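Local coordinates for fimbrial subunit type 1 (Actinomyces oris, PDB 3UXF), which is the major fimbrial subunit of the bacterium, a secreted, cell-wall-associated adhesin built from beta-sandwich domains, at residues 158-163 against 170-175; 204-209 against 293-298; 218-223 against 278-283. One frame throughout, in Å; residues are numbered along the deposited sequence.

How the contacts relate
Contact 1 stands apart from the other two, with its centre 38 Å from each of theirs. It is a partly buried hairpin in the N-terminal D1 region, held by two backbone bonds and by a proline set against aromatic rings. Contact 2 is the most buried of the three, a regular antiparallel strand pair in the central part of the chain. Contact 3 is partly buried and polar, and joins a loop to a helix largely through water. Contacts 2 and 3 touch each other: Tyr223 of 218-223 reaches Thr207 and Ser208 of 204-209, and Ile209 packs on Ile220. Helix 277-288 of contact 3 leads into strand 295-302 of contact 2.

Contact 1. Residues 158-163 against 170-175; sequences TLPMTN and WNYNVH
Pro160 packs against the rings of Trp170 and Tyr172. Its CB sits over the centre of the Tyr172 ring, 3.8 Å from the centroid, in a CH-pi contact only 13° off the ring normal. Its CG meets the Trp170 ring obliquely, with CE3 3.4 Å away. Both rings are fixed at their polar ends from outside: Trp170 NE1 bonds to Ser35 O, and Tyr172 OH bonds to Asp38 N. Val174, which is buried, packs on Leu159 and Met161. Its CG2 lies 3.6 Å from Leu159 CD1, and its CG1 lies 3.7 Å from Met161 SD.

The backbone here is a beta hairpin of the D1 domain. Met161 and Asn171 form its hydrogen-bonded pair. The bond from Asn171 N to Met161 O is short, 2.6 Å, and nearly straight. The return bond from Met161 N to Asn171 O is longer, 3.0 Å. At Pro160, after a cis peptide bond, the chain passes from strand 155-159 of one sheet to strand 161-162 of another. Strand 170-176 is interrupted at Tyr172. With CG anti to the backbone N (chi1 173°), Asn171 OD1 accepts from Asn173 N there in an Asx turn.

Toward Thr162 the hairpin opens to solvent. Thr162 is exposed, though its OG1 still sits over one face of the Trp170 ring, 3.2 Å from CZ3 and offset toward the rim.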
loop_
_atom_site.group_PDB
_atom_site.type_symbol
_atom_site.label_atom_id
_atom_site.label_comp_id
_atom_site.label_asym_id
_atom_site.label_seq_id
_atom_site.Cartn_x
_atom_site.Cartn_y
_atom_site.Cartn_z
ATOM N N THR A 158 -30.078 18.235 4.173
ATOM C CA THR A 158 -31.431 18.757 4.106
ATOM C C THR A 158 -31.900 18.773 2.648
ATOM O O THR A 158 -31.109 19.069 1.747
ATOM C CB THR A 158 -31.546 20.189 4.697
ATOM O OG1 THR A 158 -30.736 21.142 3.990
ATOM C CG2 THR A 158 -31.089 20.200 6.141
ATOM N N LEU A 159 -33.175 18.468 2.443
ATOM C CA LEU A 159 -33.834 18.669 1.152
ATOM C C LEU A 159 -34.946 19.650 1.423
ATOM O O LEU A 159 -35.889 19.322 2.143
ATOM C CB LEU A 159 -34.496 17.374 0.722
ATOM C CG LEU A 159 -33.695 16.257 0.039
ATOM C CD1 LEU A 159 -32.139 16.396 -0.086
ATOM C CD2 LEU A 159 -34.214 14.830 0.335
ATOM N N PRO A 160 -34.878 20.868 0.855
ATOM C CA PRO A 160 -33.817 21.409 -0.001
ATOM C C PRO A 160 -32.646 21.951 0.806
ATOM O O PRO A 160 -32.667 21.960 2.051
ATOM C CB PRO A 160 -34.519 22.573 -0.710
ATOM C CG PRO A 160 -35.488 23.093 0.373
ATOM C CD PRO A 160 -35.939 21.858 1.124
ATOM N N MET A 161 -31.617 22.400 0.083
ATOM C CA MET A 161 -30.502 23.164 0.608
ATOM C C MET A 161 -30.587 24.506 -0.049
ATOM O O MET A 161 -31.079 24.601 -1.171
ATOM C CB MET A 161 -29.166 22.549 0.134
ATOM C CG MET A 161 -28.726 21.369 0.945
ATOM S SD MET A 161 -27.126 20.854 0.303
ATOM C CE MET A 161 -26.147 22.267 0.772
ATOM N N THR A 162 -30.050 25.527 0.604
ATOM C CA THR A 162 -29.915 26.826 -0.021
ATOM C C THR A 162 -28.669 26.732 -0.896
ATOM O O THR A 162 -27.602 26.371 -0.414
ATOM C CB THR A 162 -29.738 27.941 1.019
ATOM O OG1 THR A 162 -30.957 28.110 1.749
ATOM C CG2 THR A 162 -29.377 29.255 0.345
ATOM N N ASN A 163 -28.817 27.032 -2.181
ATOM C CA ASN A 163 -27.706 26.957 -3.127
ATOM C C ASN A 163 -26.654 28.030 -2.867
ATOM O O ASN A 163 -26.905 29.211 -3.074
ATOM C CB ASN A 163 -28.235 27.076 -4.558
ATOM C CG ASN A 163 -27.184 26.754 -5.601
ATOM O OD1 ASN A 163 -25.991 26.769 -5.319
ATOM N ND2 ASN A 163 -27.627 26.464 -6.815
ATOM N N TRP A 170 -33.567 27.705 -3.569
ATOM C CA TRP A 170 -33.629 26.506 -2.760
ATOM C C TRP A 170 -33.362 25.376 -3.746
ATOM O O TRP A 170 -33.996 25.307 -4.794
ATOM C CB TRP A 170 -35.020 26.323 -2.156
ATOM C CG TRP A 170 -35.277 27.064 -0.878
ATOM C CD1 TRP A 170 -36.159 28.087 -0.692
ATOM C CD2 TRP A 170 -34.672 26.824 0.400
ATOM N NE1 TRP A 170 -36.134 28.506 0.614
ATOM C CE2 TRP A 170 -35.228 27.748 1.305
ATOM C CE3 TRP A 170 -33.711 25.923 0.864
ATOM C CZ2 TRP A 170 -34.856 27.796 2.644
ATOM C CZ3 TRP A 170 -33.342 25.975 2.193
ATOM C CH2 TRP A 170 -33.914 26.904 3.068
ATOM N N ASN A 171 -32.418 24.501 -3.426
ATOM C CA ASN A 171 -32.105 23.379 -4.302
ATOM C C ASN A 171 -32.743 22.103 -3.774
ATOM O O ASN A 171 -32.379 21.620 -2.708
ATOM C CB ASN A 171 -30.591 23.211 -4.434
ATOM C CG ASN A 171 -30.205 21.959 -5.197
ATOM O OD1 ASN A 171 -30.974 21.451 -6.004
ATOM N ND2 ASN A 171 -29.004 21.461 -4.940
ATOM N N TYR A 172 -33.711 21.571 -4.515
ATOM C CA TYR A 172 -34.445 20.387 -4.082
ATOM C C TYR A 172 -33.857 19.084 -4.618
ATOM O O TYR A 172 -34.324 18.004 -4.279
ATOM C CB TYR A 172 -35.919 20.494 -4.484
ATOM C CG TYR A 172 -36.678 21.601 -3.789
ATOM C CD1 TYR A 172 -37.426 21.347 -2.651
ATOM C CD2 TYR A 172 -36.652 22.899 -4.276
ATOM C CE1 TYR A 172 -38.122 22.353 -2.015
ATOM C CE2 TYR A 172 -37.349 23.912 -3.643
ATOM C CZ TYR A 172 -38.082 23.631 -2.514
ATOM O OH TYR A 172 -38.776 24.630 -1.879
ATOM N N ASN A 173 -32.840 19.192 -5.462
ATOM C CA ASN A 173 -32.177 18.021 -6.022
ATOM C C ASN A 173 -30.731 18.055 -5.574
ATOM O O ASN A 173 -29.868 18.590 -6.262
ATOM C CB ASN A 173 -32.286 18.032 -7.543
ATOM C CG ASN A 173 -33.723 18.010 -8.018
ATOM O OD1 ASN A 173 -34.230 18.997 -8.540
ATOM N ND2 ASN A 173 -34.390 16.884 -7.825
ATOM N N VAL A 174 -30.497 17.539 -4.377
ATOM C CA VAL A 174 -29.207 17.652 -3.729
ATOM C C VAL A 174 -28.238 16.536 -4.092
ATOM O O VAL A 174 -28.608 15.369 -4.153
ATOM C CB VAL A 174 -29.374 17.722 -2.199
ATOM C CG1 VAL A 174 -28.026 17.794 -1.513
ATOM C CG2 VAL A 174 -30.235 18.916 -1.824
ATOM N N HIS A 175 -26.992 16.924 -4.332
ATOM C CA HIS A 175 -25.926 15.986 -4.634
ATOM C C HIS A 175 -24.900 16.076 -3.523
ATOM O O HIS A 175 -24.475 17.164 -3.153
ATOM C CB HIS A 175 -25.272 16.325 -5.970
ATOM C CG HIS A 175 -26.128 16.009 -7.153
ATOM N ND1 HIS A 175 -25.887 14.933 -7.978
ATOM C CD2 HIS A 175 -27.230 16.620 -7.645
ATOM C CE1 HIS A 175 -26.802 14.896 -8.928
ATOM N NE2 HIS A 175 -27.629 15.909 -8.749
#

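Contact 2. Residues 204-209 against 293-298; sequences TITTSI and ETKLQV
Strands 204-208 and 295-298 run antiparallel, 162° apart in direction, and four backbone bonds of 2.8 to 2.9 Å (N to O) join Ile205 with Val298 and Thr207 with Leu296. Between these pairs, Thr206 and Gln297 form a non-hydrogen-bonded pair. Their strands come close enough there for Thr206 CA to approach Leu296 O at 3.2 Å.

Ile205, Thr207, Leu296 and Val298 share one face of the sheet. Ile205, Thr207 and Leu296 touch Val225 of strand 224-229. Thr207 and Leu296 lie side by side, OG1 to CB 3.6 Å. Thr207 OG1 has its polar partner in Tyr223 OH.

Thr206 and Gln297 point to the other face, where water 1 bridges them. It donates to Thr206 OG1 and accepts from Gln297 NE2 at 2.8 Å. Thr204 CG2 rests against Gln297 CG, 3.6 Å away. Thr206 CG2 meets the long chain of Lys295 at about a right angle, 3.7 Å from its CD. That chain runs extended to CE and then bends at chi4 (-114°). The bend brings NZ to Ser208 OG at 2.9 Å. NZ also donates to water 2 and bonds to Ser183 OG, so several partners hold the buried ammonium group. Ser183 OG also bonds to Ser208 OG. At this end Ile209 CD1 lies along the backbone of Lys295 and Leu296.

The two strands sit side by side in a five-stranded antiparallel sheet, with 185-190 beyond one and 241-245 beyond the other. One face turns inward to strand 224-229 of a second sheet, the layered packing of a beta sandwich.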
loop_
_atom_site.group_PDB
_atom_site.type_symbol
_atom_site.label_atom_id
_atom_site.label_comp_id
_atom_site.label_asym_id
_atom_site.label_seq_id
_atom_site.Cartn_x
_atom_site.Cartn_y
_atom_site.Cartn_z
ATOM N N THR A 204 7.017 -1.875 5.303
ATOM C CA THR A 204 6.416 -0.936 6.239
ATOM C C THR A 204 4.985 -0.756 5.824
ATOM O O THR A 204 4.706 -0.378 4.682
ATOM C CB THR A 204 7.134 0.429 6.235
ATOM O OG1 THR A 204 8.548 0.251 6.430
ATOM C CG2 THR A 204 6.531 1.362 7.324
ATOM N N ILE A 205 4.056 -1.092 6.723
ATOM C CA ILE A 205 2.631 -1.017 6.418
ATOM C C ILE A 205 2.009 0.075 7.285
ATOM O O ILE A 205 2.190 0.097 8.486
ATOM C CB ILE A 205 1.923 -2.347 6.734
ATOM C CG1 ILE A 205 2.589 -3.485 5.971
ATOM C CG2 ILE A 205 0.425 -2.235 6.433
ATOM C CD1 ILE A 205 2.278 -4.817 6.593
ATOM N N THR A 206 1.303 1.030 6.672
ATOM C CA THR A 206 0.786 2.150 7.421
ATOM C C THR A 206 -0.699 2.250 7.178
ATOM O O THR A 206 -1.129 2.349 6.024
ATOM C CB THR A 206 1.498 3.470 6.989
ATOM O OG1 THR A 206 2.919 3.290 7.080
ATOM C CG2 THR A 206 1.129 4.621 7.913
ATOM N N THR A 207 -1.468 2.196 8.255
ATOM C CA THR A 207 -2.939 2.076 8.126
ATOM C C THR A 207 -3.667 3.124 8.960
ATOM O O THR A 207 -3.377 3.313 10.155
ATOM C CB THR A 207 -3.418 0.681 8.573
ATOM O OG1 THR A 207 -2.862 0.367 9.852
ATOM C CG2 THR A 207 -2.959 -0.361 7.599
ATOM N N SER A 208 -4.685 3.758 8.359
ATOM C CA SER A 208 -5.553 4.657 9.129
ATOM C C SER A 208 -6.208 3.942 10.303
ATOM O O SER A 208 -6.402 2.705 10.288
ATOM C CB SER A 208 -6.641 5.243 8.214
ATOM O OG SER A 208 -6.055 6.118 7.290
ATOM N N ILE A 209 -6.596 4.725 11.311
ATOM C CA ILE A 209 -7.271 4.216 12.496
ATOM C C ILE A 209 -8.649 4.898 12.554
ATOM O O ILE A 209 -8.727 6.110 12.408
ATOM C CB ILE A 209 -6.481 4.614 13.755
ATOM C CG1 ILE A 209 -5.087 3.944 13.725
ATOM C CG2 ILE A 209 -7.204 4.201 14.989
ATOM C CD1 ILE A 209 -4.113 4.524 14.754
ATOM N N GLU A 293 -4.040 11.591 10.174
ATOM C CA GLU A 293 -2.702 11.085 9.889
ATOM C C GLU A 293 -2.062 10.373 11.083
ATOM O O GLU A 293 -0.889 9.987 11.033
ATOM C CB GLU A 293 -1.795 12.183 9.326
ATOM C CG GLU A 293 -2.307 12.763 7.995
ATOM C CD GLU A 293 -2.595 11.694 6.932
ATOM O OE1 GLU A 293 -1.647 11.007 6.492
ATOM O OE2 GLU A 293 -3.771 11.533 6.532
ATOM N N THR A 294 -2.847 10.168 12.138
ATOM C CA THR A 294 -2.444 9.322 13.258
ATOM C C THR A 294 -2.742 7.902 12.821
ATOM O O THR A 294 -3.907 7.558 12.630
ATOM C CB THR A 294 -3.294 9.658 14.466
ATOM O OG1 THR A 294 -3.109 11.056 14.767
ATOM C CG2 THR A 294 -2.905 8.813 15.663
ATOM N N LYS A 295 -1.702 7.085 12.618
ATOM C CA LYS A 295 -1.874 5.802 11.902
ATOM C C LYS A 295 -1.119 4.708 12.615
ATOM O O LYS A 295 -0.188 4.986 13.392
ATOM C CB LYS A 295 -1.330 5.929 10.489
ATOM C CG LYS A 295 -2.242 6.825 9.626
ATOM C CD LYS A 295 -1.769 6.849 8.210
ATOM C CE LYS A 295 -2.678 7.725 7.360
ATOM N NZ LYS A 295 -3.427 6.949 6.337
ATOM N N LEU A 296 -1.490 3.456 12.363
ATOM C CA LEU A 296 -0.635 2.346 12.840
ATOM C C LEU A 296 0.448 2.088 11.800
ATOM O O LEU A 296 0.205 2.127 10.608
ATOM C CB LEU A 296 -1.438 1.055 13.102
ATOM C CG LEU A 296 -0.729 0.068 14.063
ATOM C CD1 LEU A 296 -0.777 0.487 15.503
ATOM C CD2 LEU A 296 -1.290 -1.343 13.906
ATOM N N GLN A 297 1.669 1.835 12.265
ATOM C CA GLN A 297 2.745 1.515 11.357
ATOM C C GLN A 297 3.358 0.182 11.808
ATOM O O GLN A 297 3.853 0.032 12.938
ATOM C CB GLN A 297 3.835 2.598 11.372
ATOM C CG GLN A 297 4.946 2.339 10.417
ATOM C CD GLN A 297 6.160 3.197 10.737
ATOM O OE1 GLN A 297 6.944 2.886 11.661
ATOM N NE2 GLN A 297 6.303 4.296 10.016
ATOM N N VAL A 298 3.310 -0.787 10.906
ATOM C CA VAL A 298 3.868 -2.109 11.165
ATOM C C VAL A 298 5.118 -2.283 10.294
ATOM O O VAL A 298 5.044 -2.190 9.079
ATOM C CB VAL A 298 2.825 -3.204 10.833
ATOM C CG1 VAL A 298 3.467 -4.597 10.841
ATOM C CG2 VAL A 298 1.665 -3.175 11.815
HETATM O O HOH W 1 4.667 5.140 7.907
HETATM O O HOH W 2 -1.560 5.081 5.152
HETATM O O HOH W 3 -5.905 7.543 11.006
#

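Contact 3. Residues 218-223 against 278-283; sequences ARIKRY and EGRRKA
The guanidinium group of Arg280 lies against the backbone of Ile220 and Lys221. Over one face is Lys221 O, 3.2 Å above the plane and offset toward the rim. The angle at NE is too poor for a hydrogen bond to this oxygen. At the edge, in the plane, are Ile220 O and water 4. This water accepts from Arg280 NE and donates to Ile220 O at 2.8 Å. Water 5 accepts from Arg280 NH1 and from Tyr223 N, the latter at 2.9 Å. The side chain is thus tied to the loop through two waters. A bend at chi3 (-57°) turns the group across the loop, and CD touches Ile220 O at 3.2 Å.

The guanidinium planes of Arg219 and Arg281 are 81° apart, although the two side chains run side by side. Arg219 NE lies 3.8 Å from Arg281 CG, so one guanidinium meets the aliphatic part of the other side chain. Each charge has its own partners. Arg281 grips Glu278 side-on, with NE to OE1 at 2.8 Å and NH2 to OE2. Lys282 NZ joins the same OE2 from its anti side, making a salt-bridge network on the helix. Arg219 NH1 donates to Ala218 O, and Tyr214 O is a second partner.

Beneath the polar layer, Ile220 CD1 comes within 4.5 Å of Ala283 CB. The backbone N of Ile220 bonds to Ser284 OG. Residues 218-223 are the end of the loop between strands 201-208 and 224-229. This part passes across one turn of helix 277-288, whose Ala283 touches Leu275 of strand 269-275.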
loop_
_atom_site.group_PDB
_atom_site.type_symbol
_atom_site.label_atom_id
_atom_site.label_comp_id
_atom_site.label_asym_id
_atom_site.label_seq_id
_atom_site.Cartn_x
_atom_site.Cartn_y
_atom_site.Cartn_z
ATOM N N ALA A 218 -16.487 4.685 23.814
ATOM C CA ALA A 218 -16.411 3.915 22.562
ATOM C C ALA A 218 -14.983 3.433 22.359
ATOM O O ALA A 218 -14.038 4.154 22.643
ATOM C CB ALA A 218 -16.810 4.762 21.392
ATOM N N ARG A 219 -14.853 2.224 21.836
ATOM C CA ARG A 219 -13.548 1.604 21.651
ATOM C C ARG A 219 -13.579 0.836 20.356
ATOM O O ARG A 219 -14.555 0.152 20.057
ATOM C CB ARG A 219 -13.263 0.624 22.790
ATOM C CG ARG A 219 -13.232 1.236 24.184
ATOM C CD ARG A 219 -12.047 2.166 24.310
ATOM N NE ARG A 219 -11.859 2.632 25.684
ATOM C CZ ARG A 219 -12.353 3.771 26.163
ATOM N NH1 ARG A 219 -13.064 4.579 25.387
ATOM N NH2 ARG A 219 -12.124 4.100 27.431
ATOM N N ILE A 220 -12.498 0.929 19.589
ATOM C CA ILE A 220 -12.325 0.002 18.471
ATOM C C ILE A 220 -12.346 -1.419 19.018
ATOM O O ILE A 220 -11.668 -1.727 20.010
ATOM C CB ILE A 220 -10.985 0.273 17.784
ATOM C CG1 ILE A 220 -11.047 1.607 17.048
ATOM C CG2 ILE A 220 -10.666 -0.904 16.831
ATOM C CD1 ILE A 220 -9.642 2.259 16.770
ATOM N N LYS A 221 -13.155 -2.282 18.406
ATOM C CA LYS A 221 -13.343 -3.644 18.907
ATOM C C LYS A 221 -12.468 -4.690 18.224
ATOM O O LYS A 221 -12.227 -5.759 18.774
ATOM C CB LYS A 221 -14.813 -4.054 18.804
ATOM C CG LYS A 221 -15.767 -3.063 19.433
ATOM C CD LYS A 221 -15.666 -3.087 20.944
ATOM C CE LYS A 221 -16.947 -2.581 21.582
ATOM N NZ LYS A 221 -18.005 -2.315 20.568
ATOM N N ARG A 222 -12.007 -4.377 17.023
ATOM C CA ARG A 222 -11.114 -5.260 16.292
ATOM C C ARG A 222 -10.242 -4.433 15.363
ATOM O O ARG A 222 -10.730 -3.560 14.657
ATOM C CB ARG A 222 -11.890 -6.308 15.491
ATOM C CG ARG A 222 -10.994 -7.223 14.663
ATOM C CD ARG A 222 -11.784 -8.265 13.889
ATOM N NE ARG A 222 -10.914 -9.290 13.315
ATOM C CZ ARG A 222 -11.286 -10.141 12.366
ATOM N NH1 ARG A 222 -12.516 -10.096 11.878
ATOM N NH2 ARG A 222 -10.427 -11.039 11.906
ATOM N N TYR A 223 -8.947 -4.712 15.377
ATOM C CA TYR A 223 -8.015 -4.021 14.507
ATOM C C TYR A 223 -6.879 -4.965 14.156
ATOM O O TYR A 223 -6.017 -5.247 14.980
ATOM C CB TYR A 223 -7.481 -2.750 15.169
ATOM C CG TYR A 223 -6.843 -1.780 14.201
ATOM C CD1 TYR A 223 -7.571 -0.738 13.648
ATOM C CD2 TYR A 223 -5.511 -1.908 13.839
ATOM C CE1 TYR A 223 -6.992 0.148 12.766
ATOM C CE2 TYR A 223 -4.924 -1.030 12.959
ATOM C CZ TYR A 223 -5.664 -0.004 12.423
ATOM O OH TYR A 223 -5.075 0.874 11.548
ATOM N N GLU A 278 -5.894 -3.646 25.101
ATOM C CA GLU A 278 -5.118 -2.453 25.461
ATOM C C GLU A 278 -4.557 -1.752 24.219
ATOM O O GLU A 278 -4.577 -0.522 24.121
ATOM C CB GLU A 278 -4.061 -2.781 26.513
ATOM C CG GLU A 278 -3.038 -1.662 26.739
ATOM C CD GLU A 278 -3.628 -0.347 27.229
ATOM O OE1 GLU A 278 -4.816 -0.268 27.622
ATOM O OE2 GLU A 278 -2.882 0.642 27.246
ATOM N N GLY A 279 -4.078 -2.525 23.230
ATOM C CA GLY A 279 -3.628 -1.884 22.001
ATOM C C GLY A 279 -4.741 -1.166 21.267
ATOM O O GLY A 279 -4.564 -0.071 20.733
ATOM N N ARG A 280 -5.942 -1.751 21.268
ATOM C CA ARG A 280 -7.047 -1.078 20.655
ATOM C C ARG A 280 -7.425 0.201 21.393
ATOM O O ARG A 280 -7.793 1.207 20.767
ATOM C CB ARG A 280 -8.257 -2.006 20.578
ATOM C CG ARG A 280 -8.054 -3.179 19.608
ATOM C CD ARG A 280 -9.401 -3.970 19.436
ATOM N NE ARG A 280 -9.971 -4.484 20.687
ATOM C CZ ARG A 280 -9.724 -5.694 21.187
ATOM N NH1 ARG A 280 -8.908 -6.526 20.555
ATOM N NH2 ARG A 280 -10.294 -6.085 22.326
ATOM N N ARG A 281 -7.288 0.150 22.710
ATOM C CA ARG A 281 -7.590 1.319 23.526
ATOM C C ARG A 281 -6.589 2.427 23.199
ATOM O O ARG A 281 -6.969 3.570 22.942
ATOM C CB ARG A 281 -7.566 0.975 25.017
ATOM C CG ARG A 281 -8.070 2.195 25.865
ATOM C CD ARG A 281 -7.512 2.191 27.294
ATOM N NE ARG A 281 -6.047 2.264 27.282
ATOM C CZ ARG A 281 -5.355 3.366 27.034
ATOM N NH1 ARG A 281 -5.970 4.512 26.794
ATOM N NH2 ARG A 281 -4.014 3.313 27.019
ATOM N N LYS A 282 -5.299 2.075 23.114
ATOM C CA LYS A 282 -4.326 3.085 22.763
ATOM C C LYS A 282 -4.616 3.675 21.395
ATOM O O LYS A 282 -4.522 4.882 21.204
ATOM C CB LYS A 282 -2.907 2.492 22.773
ATOM C CG LYS A 282 -2.314 2.175 24.120
ATOM C CD LYS A 282 -0.860 1.780 23.889
ATOM C CE LYS A 282 -0.029 1.617 25.156
ATOM N NZ LYS A 282 -0.368 0.460 26.042
ATOM N N ALA A 283 -4.925 2.823 20.405
ATOM C CA ALA A 283 -5.248 3.341 19.101
ATOM C C ALA A 283 -6.497 4.239 19.082
ATOM O O ALA A 283 -6.520 5.238 18.373
ATOM C CB ALA A 283 -5.373 2.199 18.079
HETATM O O HOH W 4 -11.684 -3.023 22.473
HETATM O O HOH W 5 -7.999 -6.565 17.438
#